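Local coordinates for protein endoglucanase (Uncultured bacterium, PDB 3X17) that probably hydrolyses internal beta-1,4-glucosidic bonds of cellulose as a family 9 glycoside hydrolase carrying an N-terminal Ig-like domain, at residues A[33-38]-A[49-54]. Numbering follows the deposited sequence.
Sequences AVLALA and WTPTLQ
Leu35 reaches from strand 32-37 to the pyrrolidine ring of Pro51, and one methyl does the touching: Leu35 CD2 lies 3.7 Å from Pro51 CG and about as close to Pro51 CB, so it rests against the CB-CG side of the ring with the two side chains running aslant. The leucine's CB points toward 49-54, and its CG is anti to the backbone N (chi1 176°), beside its own carbonyl carbon. The same methyl lies obliquely to the Trp49 indole, where Leu35 CD2 stands 4.4 Å from Trp49 CH2. Pro51 in turn packs its CG over one face of that indole, 3.3 Å above the plane and displaced toward the rim, while Tyr84 meets the Trp49 ring edge-to-face. Both segments belong to the N-terminal Ig-like domain, a beta-sandwich in which Ala33, Leu35 and Leu37 bond through their backbone to strand 82-87, and Val34 and Ala36 to Leu19 and Gln17. The loop 49-51 leads into strand 52-57, and no hydrogen bond joins 49-54 to 33-38; the backbones stay well separated, with Leu35 CA 8.6 Å from Pro51 CA, and apolar side chains bridge the gap. Met69 and Val101 close around Leu35, and Ala86, Ala99 and Val101 around Leu53. Further along, Leu53, its CG likewise anti to the backbone N (chi1 178°), sets its CD2 4.0 Å from Ala33 CB.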
loop_
_atom_site.group_PDB
_atom_site.type_symbol
_atom_site.label_atom_id
_atom_site.label_comp_id
_atom_site.label_asym_id
_atom_site.label_seq_id
_atom_site.Cartn_x
_atom_site.Cartn_y
_atom_site.Cartn_z
ATOM N N ALA A 33 -16.770 -3.705 17.023
ATOM C CA ALA A 33 -16.743 -2.357 17.579
ATOM C C ALA A 33 -15.965 -2.389 18.884
ATOM O O ALA A 33 -15.963 -3.391 19.611
ATOM C CB ALA A 33 -18.173 -1.822 17.818
ATOM N N VAL A 34 -15.173 -1.361 19.104
ATOM C CA VAL A 34 -14.198 -1.422 20.172
ATOM C C VAL A 34 -14.475 -0.228 21.043
ATOM O O VAL A 34 -14.578 0.897 20.546
ATOM C CB VAL A 34 -12.753 -1.403 19.643
ATOM C CG1 VAL A 34 -11.749 -1.220 20.772
ATOM C CG2 VAL A 34 -12.452 -2.676 18.864
ATOM N N LEU A 35 -14.727 -0.508 22.320
ATOM C CA LEU A 35 -14.901 0.515 23.334
ATOM C C LEU A 35 -13.557 0.749 24.014
ATOM O O LEU A 35 -13.022 -0.138 24.662
ATOM C CB LEU A 35 -15.927 0.047 24.378
ATOM C CG LEU A 35 -16.107 1.018 25.562
ATOM C CD1 LEU A 35 -16.808 2.297 25.091
ATOM C CD2 LEU A 35 -16.901 0.363 26.704
ATOM N N ALA A 36 -12.978 1.922 23.814
ATOM C CA ALA A 36 -11.693 2.208 24.434
ATOM C C ALA A 36 -11.910 3.205 25.547
ATOM O O ALA A 36 -12.449 4.277 25.314
ATOM C CB ALA A 36 -10.693 2.747 23.410
ATOM N N LEU A 37 -11.460 2.855 26.748
ATOM C CA LEU A 37 -11.527 3.768 27.892
ATOM C C LEU A 37 -10.420 4.814 27.867
ATOM O O LEU A 37 -9.254 4.505 27.593
ATOM C CB LEU A 37 -11.462 2.992 29.209
ATOM C CG LEU A 37 -12.639 2.074 29.505
ATOM C CD1 LEU A 37 -12.444 1.363 30.851
ATOM C CD2 LEU A 37 -13.933 2.876 29.481
ATOM N N ALA A 38 -10.770 6.010 28.278
ATOM C CA ALA A 38 -9.816 7.019 28.678
ATOM C C ALA A 38 -8.545 6.497 29.348
ATOM O O ALA A 38 -8.608 5.849 30.382
ATOM C CB ALA A 38 -10.482 7.927 29.647
ATOM N N TRP A 49 -18.405 -5.270 35.884
ATOM C CA TRP A 49 -19.061 -4.288 35.032
ATOM C C TRP A 49 -19.029 -4.685 33.558
ATOM O O TRP A 49 -18.002 -5.125 33.045
ATOM C CB TRP A 49 -18.470 -2.899 35.203
ATOM C CG TRP A 49 -19.140 -1.900 34.311
ATOM C CD1 TRP A 49 -20.453 -1.534 34.332
ATOM C CD2 TRP A 49 -18.555 -1.222 33.200
ATOM N NE1 TRP A 49 -20.716 -0.635 33.322
ATOM C CE2 TRP A 49 -19.563 -0.427 32.615
ATOM C CE3 TRP A 49 -17.271 -1.190 32.654
ATOM C CZ2 TRP A 49 -19.327 0.385 31.512
ATOM C CZ3 TRP A 49 -17.036 -0.365 31.562
ATOM C CH2 TRP A 49 -18.062 0.388 30.991
ATOM N N THR A 50 -20.166 -4.515 32.885
ATOM C CA THR A 50 -20.292 -4.891 31.496
ATOM C C THR A 50 -21.059 -3.863 30.677
ATOM O O THR A 50 -22.249 -3.610 30.915
ATOM C CB THR A 50 -20.955 -6.255 31.347
ATOM O OG1 THR A 50 -20.372 -7.162 32.286
ATOM C CG2 THR A 50 -20.719 -6.786 29.981
ATOM N N PRO A 51 -20.382 -3.281 29.682
ATOM C CA PRO A 51 -20.965 -2.276 28.808
ATOM C C PRO A 51 -21.947 -2.914 27.854
ATOM O O PRO A 51 -21.699 -4.012 27.377
ATOM C CB PRO A 51 -19.756 -1.757 28.024
ATOM C CG PRO A 51 -18.594 -2.064 28.890
ATOM C CD PRO A 51 -18.923 -3.362 29.544
ATOM N N THR A 52 -23.068 -2.252 27.599
ATOM C CA THR A 52 -23.986 -2.720 26.560
ATOM C C THR A 52 -23.900 -1.881 25.289
ATOM O O THR A 52 -23.980 -0.656 25.337
ATOM C CB THR A 52 -25.443 -2.769 27.058
ATOM O OG1 THR A 52 -25.553 -3.769 28.073
ATOM C CG2 THR A 52 -26.391 -3.115 25.928
ATOM N N LEU A 53 -23.756 -2.553 24.153
ATOM C CA LEU A 53 -23.767 -1.861 22.860
ATOM C C LEU A 53 -25.069 -2.065 22.112
ATOM O O LEU A 53 -25.572 -3.191 22.004
ATOM C CB LEU A 53 -22.599 -2.328 21.994
ATOM C CG LEU A 53 -22.469 -1.733 20.580
ATOM C CD1 LEU A 53 -21.913 -0.306 20.630
ATOM C CD2 LEU A 53 -21.530 -2.605 19.768
ATOM N N GLN A 54 -25.579 -0.987 21.535
ATOM C CA GLN A 54 -26.611 -1.101 20.540
ATOM C C GLN A 54 -26.079 -0.643 19.186
ATOM O O GLN A 54 -25.199 0.218 19.116
ATOM C CB GLN A 54 -27.831 -0.267 20.939
ATOM C CG GLN A 54 -28.303 -0.508 22.351
ATOM C CD GLN A 54 -29.362 0.492 22.761
ATOM O OE1 GLN A 54 -29.199 1.694 22.561
ATOM N NE2 GLN A 54 -30.473 -0.003 23.298
#